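Local coordinates for protein Cag-Z (Helicobacter pylori, PDB 1S2X) that is of unknown function but is encoded in the cag pathogenicity island and is probably connected with its type IV secretion system, at residues D8-F12 with R90-E94; L27-A31 with A75-Y79; A43-S49 with L138-P144; V59-R63 with A155-G160. The protein carries 1 engineered substitution. All coordinates share one frame; numbering follows the deposited sequence.

Cag-Z is an all-helical, elongated single chain, and the four contacts are spread along its length. Contacts 1 and 2 both use helix 74-101, with centres about 25 Å apart: each lays a loop flanking helix 14-23 against it, and contact 2 is nested in the chain loop that contact 1 closes. Contacts 3 and 4 lie on the other side of the chain's centre from contact 1, their centres about 46 and 42 Å from its own. These two touch, with centres about 12 Å apart, where Leu138 packs on Ala155, Phe156 and Leu159, and Ala43 on Leu62. Contact 2 lies between, its centre about 25 Å from that of contact 3 and about 20 Å from that of contact 4.

Contact 1: residues D8-F12 with R90-E94; sequences DELGF and RCKQE. Engineered in segment 8-12: Asp8 (natural residue Met).
Phe12 turns one ring face to Cys91, while Glu94, from the same helix as Cys91, reaches the backbone of segment 8-12. The Cys91 sulfur sits above the ring, displaced toward the rim on the CB side, with SG 3.5 Å from Phe12 CG: a sulfur-aromatic contact. A chi1 of -165° points Phe12 CG away from its own amide nitrogen and lays the ring alongside helix 74-101, where CE1 also meets Arg90 CG at 3.8 Å. Glu94, extended beyond CG, slides antiparallel past Leu10 and offers its OE1 to two successive amides. Phe12 N donates to Glu94 OE1 in a nearly straight bond (2.6 Å, 166°) on the syn lone pair, and Gly11 N adds a weak, strongly bent one. A helix side chain thus holds the loop that leads into helix 14-23, with Gly11 at a positive phi that suits glycine. The other carboxylate oxygen belongs to a salt-bridge network: Arg90 NE bonds Glu94 OE2, and NH1 adds a weak bond to it, so the carboxylate is held by both guanidinium and loop. Arg90, bent at chi2, brings NH1 within 2.8 Å of Glu9 O, which lies at the guanidinium edge. Glu9 OE1 stands well out of that plane, 3.6 Å from Arg90 NH1, a long pairing of charges alone. Beyond the network Cys91 and Glu94 rest on Ile115 of helix 105-135, and Asn118 ND2 bonds Gly11 O.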
# COMPACT_ATOMS: atom_id res chain seq x y z
N ASP A 8 -15.91 -22.94 -10.99
CA ASP A 8 -15.75 -21.56 -11.42
C ASP A 8 -15.70 -20.59 -10.25
O ASP A 8 -16.06 -19.42 -10.36
CB ASP A 8 -16.88 -21.16 -12.37
CG ASP A 8 -18.25 -21.60 -11.92
OD1 ASP A 8 -18.37 -22.66 -11.27
OD2 ASP A 8 -19.23 -20.88 -12.23
N GLU A 9 -15.24 -21.06 -9.10
CA GLU A 9 -15.00 -20.15 -7.98
C GLU A 9 -13.53 -20.19 -7.58
O GLU A 9 -13.13 -19.83 -6.48
CB GLU A 9 -15.93 -20.49 -6.81
CG GLU A 9 -17.09 -19.51 -6.69
CD GLU A 9 -16.66 -18.13 -6.22
OE1 GLU A 9 -16.06 -18.05 -5.12
OE2 GLU A 9 -16.92 -17.13 -6.93
N LEU A 10 -12.71 -20.64 -8.53
CA LEU A 10 -11.27 -20.78 -8.40
C LEU A 10 -10.54 -19.72 -9.22
O LEU A 10 -11.15 -19.12 -10.11
CB LEU A 10 -10.83 -22.15 -8.91
CG LEU A 10 -11.25 -23.37 -8.10
CD1 LEU A 10 -10.52 -24.61 -8.58
CD2 LEU A 10 -11.00 -23.12 -6.61
N GLY A 11 -9.26 -19.51 -8.93
CA GLY A 11 -8.47 -18.57 -9.71
C GLY A 11 -8.49 -17.17 -9.12
O GLY A 11 -8.21 -16.22 -9.84
N PHE A 12 -8.82 -17.09 -7.84
CA PHE A 12 -8.90 -15.84 -7.09
C PHE A 12 -9.59 -14.74 -7.90
O PHE A 12 -8.95 -13.75 -8.23
CB PHE A 12 -7.49 -15.41 -6.68
CG PHE A 12 -7.48 -14.33 -5.61
CD1 PHE A 12 -8.36 -14.38 -4.55
CD2 PHE A 12 -6.59 -13.27 -5.69
CE1 PHE A 12 -8.37 -13.41 -3.57
CE2 PHE A 12 -6.59 -12.29 -4.71
CZ PHE A 12 -7.47 -12.35 -3.66
N ARG A 90 -7.04 -17.05 1.17
CA ARG A 90 -8.01 -17.41 0.13
C ARG A 90 -7.36 -18.22 -0.98
O ARG A 90 -7.82 -19.28 -1.40
CB ARG A 90 -8.65 -16.15 -0.44
CG ARG A 90 -9.66 -16.33 -1.55
CD ARG A 90 -10.61 -17.49 -1.29
NE ARG A 90 -11.23 -17.96 -2.54
CZ ARG A 90 -12.35 -18.67 -2.59
NH1 ARG A 90 -12.84 -19.05 -3.76
NH2 ARG A 90 -13.00 -19.00 -1.48
N CYS A 91 -6.23 -17.74 -1.50
CA CYS A 91 -5.55 -18.46 -2.57
C CYS A 91 -5.02 -19.82 -2.13
O CYS A 91 -4.98 -20.76 -2.94
CB CYS A 91 -4.40 -17.61 -3.13
SG CYS A 91 -4.97 -16.05 -3.86
N LYS A 92 -4.61 -19.95 -0.87
CA LYS A 92 -4.04 -21.22 -0.41
C LYS A 92 -5.11 -22.32 -0.38
O LYS A 92 -4.78 -23.45 -0.77
CB LYS A 92 -3.40 -21.09 0.97
CG LYS A 92 -2.33 -22.14 1.22
CD LYS A 92 -1.23 -21.62 2.11
CE LYS A 92 -0.62 -22.69 3.00
NZ LYS A 92 -1.64 -23.32 3.89
N GLN A 93 -6.29 -21.95 0.06
CA GLN A 93 -7.49 -22.76 0.14
C GLN A 93 -7.94 -23.14 -1.27
O GLN A 93 -8.22 -24.30 -1.56
CB GLN A 93 -8.61 -22.02 0.87
CG GLN A 93 -10.02 -22.36 0.39
CD GLN A 93 -11.08 -22.06 1.43
OE1 GLN A 93 -12.29 -22.18 1.17
NE2 GLN A 93 -10.65 -21.69 2.63
N GLU A 94 -8.00 -22.14 -2.14
CA GLU A 94 -8.30 -22.40 -3.54
C GLU A 94 -7.29 -23.42 -4.07
O GLU A 94 -7.66 -24.45 -4.63
CB GLU A 94 -8.30 -21.13 -4.38
CG GLU A 94 -9.50 -20.22 -4.15
CD GLU A 94 -9.64 -19.12 -5.18
OE1 GLU A 94 -9.10 -19.22 -6.30
OE2 GLU A 94 -10.32 -18.12 -4.85

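Contact 2: residues L27-A31 with A75-Y79; sequences LMRNA and AYYNY
The loop between helix 14-23 and helix 31-43 ends in a type II beta turn, Met28 to Ala31, whose first residue, a selenomethionine, makes Met-aromatic contacts with two tyrosines of helix 74-101. Met28 folds back on itself, bent at chi2 and chi3, and presents both CG and SE to the Tyr79 ring. CG stands over the ring centre, 3.4 Å from the centroid of Tyr79 and almost on its normal, a CH-pi contact. SE lies over the same face farther out, 4.1 Å from the Tyr79 centroid, and leans obliquely on the other ring at Tyr76 CD2, 3.6 Å away. Tyr79, its chi1 at 166°, sets its ring face against CG and SE of Met28, and its OH is hydrogen-bonded to Glu126 of helix 105-135. Arg129 and Ile130 of that helix also touch Met28, which lies between helices 74-101 and 105-135. Leu27 covers the helix backbone next to this pair: its CB meets Tyr79 CB at 3.9 Å, and CD2 reaches Ala75 CB at 4.2 Å. CD1 lies against the main chain, 3.5 Å from both Ala75 O and Tyr79 N. At the far end of the turn, Ala31 CB touches Tyr76 OH at 3.7 Å.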
# COMPACT_ATOMS: atom_id res chain seq x y z
N LEU A 27 -10.02 0.12 7.71
CA LEU A 27 -8.86 0.96 8.03
C LEU A 27 -8.69 2.10 7.03
O LEU A 27 -8.08 3.12 7.35
CB LEU A 27 -7.60 0.11 8.13
CG LEU A 27 -7.27 -0.41 9.54
CD1 LEU A 27 -6.01 -1.25 9.51
CD2 LEU A 27 -7.13 0.74 10.53
N MSE A 28 -9.24 1.94 5.83
CA MSE A 28 -9.06 2.86 4.73
C MSE A 28 -10.19 3.87 4.62
O MSE A 28 -10.17 4.75 3.76
CB MSE A 28 -8.96 2.08 3.40
CG MSE A 28 -7.72 1.20 3.40
SE MSE A 28 -6.25 2.19 3.79
CE MSE A 28 -6.11 3.10 2.24
N ARG A 29 -11.19 3.72 5.49
CA ARG A 29 -12.36 4.59 5.39
C ARG A 29 -11.96 6.06 5.45
O ARG A 29 -11.35 6.49 6.43
CB ARG A 29 -13.36 4.27 6.50
CG ARG A 29 -14.24 3.06 6.17
CD ARG A 29 -15.07 2.65 7.38
NE ARG A 29 -16.41 2.23 6.96
CZ ARG A 29 -17.54 2.62 7.55
NH1 ARG A 29 -18.72 2.20 7.11
NH2 ARG A 29 -17.47 3.42 8.60
N ASN A 30 -12.30 6.79 4.39
CA ASN A 30 -12.13 8.23 4.31
C ASN A 30 -10.67 8.67 4.19
O ASN A 30 -10.38 9.85 4.40
CB ASN A 30 -12.77 8.90 5.54
CG ASN A 30 -14.23 9.22 5.27
OD1 ASN A 30 -14.67 10.35 5.52
ND2 ASN A 30 -14.97 8.25 4.77
N ALA A 31 -9.78 7.75 3.86
CA ALA A 31 -8.35 8.07 3.78
C ALA A 31 -8.07 9.25 2.86
O ALA A 31 -7.29 10.15 3.19
CB ALA A 31 -7.58 6.86 3.29
N ALA A 75 -1.22 2.61 10.51
CA ALA A 75 -2.50 1.96 10.22
C ALA A 75 -2.52 1.38 8.82
O ALA A 75 -2.98 0.26 8.61
CB ALA A 75 -3.62 2.98 10.38
N TYR A 76 -2.03 2.14 7.83
CA TYR A 76 -2.03 1.66 6.45
C TYR A 76 -1.12 0.43 6.34
O TYR A 76 -1.39 -0.40 5.47
CB TYR A 76 -1.57 2.70 5.43
CG TYR A 76 -2.38 3.97 5.44
CD1 TYR A 76 -1.82 5.21 5.16
CD2 TYR A 76 -3.74 3.93 5.74
CE1 TYR A 76 -2.58 6.36 5.18
CE2 TYR A 76 -4.51 5.08 5.76
CZ TYR A 76 -3.92 6.30 5.48
OH TYR A 76 -4.68 7.44 5.50
N TYR A 77 -0.11 0.37 7.19
CA TYR A 77 0.82 -0.75 7.30
C TYR A 77 0.03 -2.01 7.64
O TYR A 77 0.22 -3.06 7.02
CB TYR A 77 1.92 -0.52 8.34
CG TYR A 77 2.90 -1.67 8.42
CD1 TYR A 77 3.82 -1.89 7.40
CD2 TYR A 77 2.93 -2.57 9.49
CE1 TYR A 77 4.72 -2.93 7.44
CE2 TYR A 77 3.83 -3.62 9.53
CZ TYR A 77 4.73 -3.80 8.51
OH TYR A 77 5.64 -4.83 8.52
N ASN A 78 -0.86 -1.86 8.62
CA ASN A 78 -1.67 -2.97 9.10
C ASN A 78 -2.74 -3.34 8.07
O ASN A 78 -3.01 -4.52 7.85
CB ASN A 78 -2.32 -2.66 10.44
CG ASN A 78 -1.37 -2.29 11.56
OD1 ASN A 78 -0.17 -2.60 11.61
ND2 ASN A 78 -1.92 -1.56 12.54
N TYR A 79 -3.34 -2.33 7.44
CA TYR A 79 -4.32 -2.58 6.39
C TYR A 79 -3.71 -3.51 5.34
O TYR A 79 -4.27 -4.55 5.00
CB TYR A 79 -4.83 -1.30 5.73
CG TYR A 79 -5.56 -1.59 4.43
CD1 TYR A 79 -6.85 -2.12 4.43
CD2 TYR A 79 -4.97 -1.34 3.20
CE1 TYR A 79 -7.51 -2.39 3.24
CE2 TYR A 79 -5.62 -1.60 2.01
CZ TYR A 79 -6.90 -2.13 2.04
OH TYR A 79 -7.55 -2.39 0.85

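Contact 3: residues A43-S49 with L138-P144; sequences ATSLKDS and LPREYLP
Tyr142 lays its side chain along the chain of Ala43 and Thr44, its CB 3.5 Å from Ala43 O. With CG anti to the carbonyl carbon (chi1 -60°), the ring is brought to Thr44, its CG 3.8 Å from Thr44 CA, and CD1 follows at a similar distance. Farther out, CE1 and CZ meet the Thr44 methyl, with CG2 3.7 Å from CZ; this is a CH-pi contact over one face, offset toward the rim, the two side chains pointing the same way. Glu141 CG lies over the opposite face, which holds the ring between the two residues, and Pro139 CG meets its edge in plane. At the tip, Tyr142 OH is hydrogen-bonded to Gln40 of helix 31-43. The contact joins two interhelical loops, one leading from helix 31-43 to helix 52-68 and the other from helix 105-135 to helix 149-158. Nearby, in the buried part, Ala43 CB packs on Pro139 CG at 4.0 Å, and the Leu46 side chain crosses Pro139 at about a right angle, CD1 4.2 Å from Pro139 CD. Pro144 CG lies against Leu46 O, which also accepts a bond from Ser49 OG. Lys47 folds over the main chain at Glu141, its CE 3.2 Å from Glu141 O.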
# COMPACT_ATOMS: atom_id res chain seq x y z
N ALA A 43 -0.66 22.24 5.26
CA ALA A 43 0.53 22.14 4.40
C ALA A 43 0.54 23.12 3.25
O ALA A 43 1.52 23.16 2.49
CB ALA A 43 0.66 20.71 3.89
N THR A 44 -0.50 23.93 3.06
CA THR A 44 -0.42 24.88 1.94
C THR A 44 0.70 25.90 2.12
O THR A 44 1.31 26.34 1.13
CB THR A 44 -1.75 25.62 1.74
OG1 THR A 44 -2.08 26.27 2.98
CG2 THR A 44 -2.88 24.66 1.42
N SER A 45 1.01 26.32 3.34
CA SER A 45 2.06 27.31 3.58
C SER A 45 3.46 26.85 3.18
O SER A 45 4.35 27.71 3.03
CB SER A 45 2.06 27.72 5.06
OG SER A 45 2.63 26.72 5.89
N LEU A 46 3.72 25.57 2.96
CA LEU A 46 5.02 25.13 2.45
C LEU A 46 5.40 25.90 1.18
O LEU A 46 6.56 26.19 0.90
CB LEU A 46 5.04 23.64 2.10
CG LEU A 46 4.88 22.66 3.25
CD1 LEU A 46 4.72 21.26 2.69
CD2 LEU A 46 6.05 22.80 4.22
N LYS A 47 4.38 26.20 0.40
CA LYS A 47 4.55 26.92 -0.87
C LYS A 47 5.12 28.31 -0.62
O LYS A 47 5.81 28.90 -1.46
CB LYS A 47 3.21 26.98 -1.59
CG LYS A 47 3.23 27.64 -2.95
CD LYS A 47 2.21 27.02 -3.89
CE LYS A 47 2.89 26.24 -5.01
NZ LYS A 47 4.14 26.91 -5.46
N ASP A 48 4.84 28.90 0.55
CA ASP A 48 5.42 30.22 0.79
C ASP A 48 6.74 30.13 1.55
O ASP A 48 7.13 31.13 2.17
CB ASP A 48 4.44 31.12 1.55
CG ASP A 48 3.11 31.24 0.84
OD1 ASP A 48 2.07 31.25 1.53
OD2 ASP A 48 3.09 31.32 -0.41
N SER A 49 7.42 28.98 1.53
CA SER A 49 8.69 28.92 2.26
C SER A 49 9.68 29.95 1.70
O SER A 49 9.80 30.13 0.49
CB SER A 49 9.28 27.51 2.19
OG SER A 49 8.34 26.53 2.58
N LEU A 138 3.37 14.79 1.43
CA LEU A 138 4.25 15.87 1.00
C LEU A 138 3.64 16.35 -0.32
O LEU A 138 3.91 15.76 -1.37
CB LEU A 138 5.70 15.44 0.81
CG LEU A 138 6.66 16.55 0.33
CD1 LEU A 138 6.70 17.69 1.34
CD2 LEU A 138 8.06 16.00 0.05
N PRO A 139 2.75 17.33 -0.25
CA PRO A 139 1.90 17.60 -1.41
C PRO A 139 2.72 18.30 -2.48
O PRO A 139 3.24 19.40 -2.29
CB PRO A 139 0.81 18.51 -0.84
CG PRO A 139 1.48 19.22 0.30
CD PRO A 139 2.49 18.25 0.86
N ARG A 140 2.85 17.67 -3.63
CA ARG A 140 3.65 18.26 -4.71
C ARG A 140 3.13 19.64 -5.08
O ARG A 140 3.89 20.50 -5.51
CB ARG A 140 3.63 17.37 -5.95
CG ARG A 140 4.99 17.07 -6.54
CD ARG A 140 5.87 18.30 -6.67
NE ARG A 140 7.19 17.98 -7.22
CZ ARG A 140 8.12 18.84 -7.60
NH1 ARG A 140 7.94 20.15 -7.52
NH2 ARG A 140 9.27 18.38 -8.08
N GLU A 141 1.82 19.87 -4.93
CA GLU A 141 1.35 21.16 -5.44
C GLU A 141 1.66 22.33 -4.53
O GLU A 141 1.39 23.45 -4.98
CB GLU A 141 -0.16 21.05 -5.71
CG GLU A 141 -1.02 21.00 -4.47
CD GLU A 141 -1.36 19.60 -4.02
OE1 GLU A 141 -2.35 19.44 -3.28
OE2 GLU A 141 -0.63 18.64 -4.38
N TYR A 142 2.22 22.16 -3.33
CA TYR A 142 2.54 23.22 -2.38
C TYR A 142 4.04 23.31 -2.12
O TYR A 142 4.49 23.99 -1.19
CB TYR A 142 1.77 23.04 -1.04
CG TYR A 142 0.28 23.09 -1.35
CD1 TYR A 142 -0.25 24.27 -1.88
CD2 TYR A 142 -0.58 22.03 -1.14
CE1 TYR A 142 -1.59 24.39 -2.19
CE2 TYR A 142 -1.92 22.13 -1.45
CZ TYR A 142 -2.43 23.31 -1.98
OH TYR A 142 -3.76 23.43 -2.29
N LEU A 143 4.81 22.63 -2.95
CA LEU A 143 6.27 22.65 -2.86
C LEU A 143 6.84 23.92 -3.48
O LEU A 143 6.54 24.18 -4.65
CB LEU A 143 6.86 21.45 -3.59
CG LEU A 143 7.09 20.14 -2.83
CD1 LEU A 143 6.13 19.98 -1.68
CD2 LEU A 143 6.98 18.96 -3.79
N PRO A 144 7.66 24.67 -2.76
CA PRO A 144 8.28 25.89 -3.31
C PRO A 144 9.09 25.60 -4.57
O PRO A 144 9.67 24.52 -4.75
CB PRO A 144 9.22 26.37 -2.20
CG PRO A 144 8.85 25.63 -0.97
CD PRO A 144 8.06 24.42 -1.37

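Contact 4: residues V59-R63 with A155-G160; sequences VQELR and AFQILG
Arg63 leaves its helix with CG trans to N (chi1 177°), and a bend at chi2 then carries the guanidinium over the end of helix 149-158. Its aliphatic part skirts a carbonyl of the last turn, CG and CD each 3.4 Å from Ile158 O, before NH1 turns back to it. The bond from Arg63 NH1 to Ile158 O is 2.8 Å long and fairly straight at 156°; the oxygen lies nearly in the guanidinium plane, whereas the nitrogen stands 48° above the carbonyl plane. Leu159 O lies over a guanidinium face. Gly160 closes the helix in a Schellman motif, its positive phi letting the chain turn into helix 161-183. A water bridges Arg63 NH1, by a weak bond, to Gln157 O one residue earlier. Beside the arginine's aliphatic part, helix 52-68 and the helix end meet through apolar groups. Leu159 crosses Val59 at about a right angle, with its CD2 3.7 Å from Val59 CG1 and 3.8 Å from Leu62 CD2. Val59 CG1 also reaches Ala155 CB at 3.9 Å, and Ile158 CG2 lies 4.0 Å from Gln60 CA. Phe38 and Tyr42 of helix 31-43 touch Leu62 as well. Although the next helix starts here, the positive arginine probably gains from the carbonyls beside it: Ile158 directly, Gln157 through water, and Leu159 over its face.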
# COMPACT_ATOMS: atom_id res chain seq x y z
N VAL A 59 8.59 22.05 7.24
CA VAL A 59 8.33 20.60 7.15
C VAL A 59 8.38 19.96 8.54
O VAL A 59 7.51 19.16 8.89
CB VAL A 59 9.32 19.92 6.21
CG1 VAL A 59 9.20 18.40 6.32
CG2 VAL A 59 9.10 20.36 4.77
N GLN A 60 9.33 20.28 9.40
CA GLN A 60 9.25 19.91 10.81
C GLN A 60 7.93 20.27 11.48
O GLN A 60 7.26 19.48 12.15
CB GLN A 60 10.34 20.64 11.63
CG GLN A 60 11.74 20.09 11.41
CD GLN A 60 12.65 20.51 12.55
OE1 GLN A 60 12.21 20.82 13.66
NE2 GLN A 60 13.93 20.50 12.26
N GLU A 61 7.48 21.51 11.34
CA GLU A 61 6.20 21.91 11.95
C GLU A 61 5.04 21.11 11.39
O GLU A 61 4.06 20.80 12.06
CB GLU A 61 5.98 23.41 11.74
CG GLU A 61 4.89 24.03 12.60
CD GLU A 61 5.05 23.66 14.07
OE1 GLU A 61 6.11 23.99 14.65
OE2 GLU A 61 4.14 23.04 14.63
N LEU A 62 5.11 20.78 10.09
CA LEU A 62 4.10 19.93 9.48
C LEU A 62 4.08 18.56 10.14
O LEU A 62 2.99 18.02 10.37
CB LEU A 62 4.34 19.76 7.97
CG LEU A 62 3.29 18.96 7.21
CD1 LEU A 62 1.90 19.57 7.37
CD2 LEU A 62 3.64 18.87 5.73
N ARG A 63 5.25 18.00 10.40
CA ARG A 63 5.31 16.71 11.07
C ARG A 63 4.74 16.82 12.48
O ARG A 63 4.09 15.92 12.99
CB ARG A 63 6.73 16.15 11.19
CG ARG A 63 6.85 14.82 11.96
CD ARG A 63 6.18 13.67 11.25
NE ARG A 63 6.14 12.38 11.91
CZ ARG A 63 7.06 11.42 11.76
NH1 ARG A 63 8.10 11.63 10.97
NH2 ARG A 63 6.98 10.25 12.37
N ALA A 155 12.57 15.94 3.38
CA ALA A 155 11.19 16.20 3.78
C ALA A 155 10.47 14.86 3.89
O ALA A 155 9.72 14.64 4.83
CB ALA A 155 10.45 17.13 2.84
N PHE A 156 10.71 13.96 2.93
CA PHE A 156 10.12 12.63 3.04
C PHE A 156 10.54 11.97 4.34
O PHE A 156 9.80 11.26 5.04
CB PHE A 156 10.54 11.76 1.86
CG PHE A 156 9.79 12.04 0.56
CD1 PHE A 156 10.48 12.08 -0.64
CD2 PHE A 156 8.43 12.24 0.56
CE1 PHE A 156 9.82 12.31 -1.83
CE2 PHE A 156 7.74 12.45 -0.62
CZ PHE A 156 8.44 12.48 -1.82
N GLN A 157 11.80 12.20 4.69
CA GLN A 157 12.29 11.54 5.91
C GLN A 157 11.68 12.22 7.12
O GLN A 157 11.22 11.57 8.05
CB GLN A 157 13.82 11.53 5.94
CG GLN A 157 14.44 10.73 4.80
CD GLN A 157 15.95 10.77 4.71
OE1 GLN A 157 16.57 11.82 4.50
NE2 GLN A 157 16.59 9.62 4.85
N ILE A 158 11.64 13.56 7.12
CA ILE A 158 11.10 14.21 8.33
C ILE A 158 9.62 13.94 8.51
O ILE A 158 9.13 13.90 9.63
CB ILE A 158 11.32 15.73 8.32
CG1 ILE A 158 12.79 16.15 8.27
CG2 ILE A 158 10.61 16.38 9.50
CD1 ILE A 158 12.94 17.60 7.86
N LEU A 159 8.89 13.76 7.41
CA LEU A 159 7.45 13.51 7.54
C LEU A 159 7.09 12.08 7.84
O LEU A 159 5.90 11.75 7.99
CB LEU A 159 6.74 13.96 6.25
CG LEU A 159 6.85 15.46 5.96
CD1 LEU A 159 6.23 15.80 4.60
CD2 LEU A 159 6.18 16.30 7.03
N GLY A 160 8.06 11.18 7.95
CA GLY A 160 7.70 9.81 8.30
C GLY A 160 7.45 8.94 7.09
O GLY A 160 7.18 7.74 7.21
O HOH W 1 11.00 11.25 11.23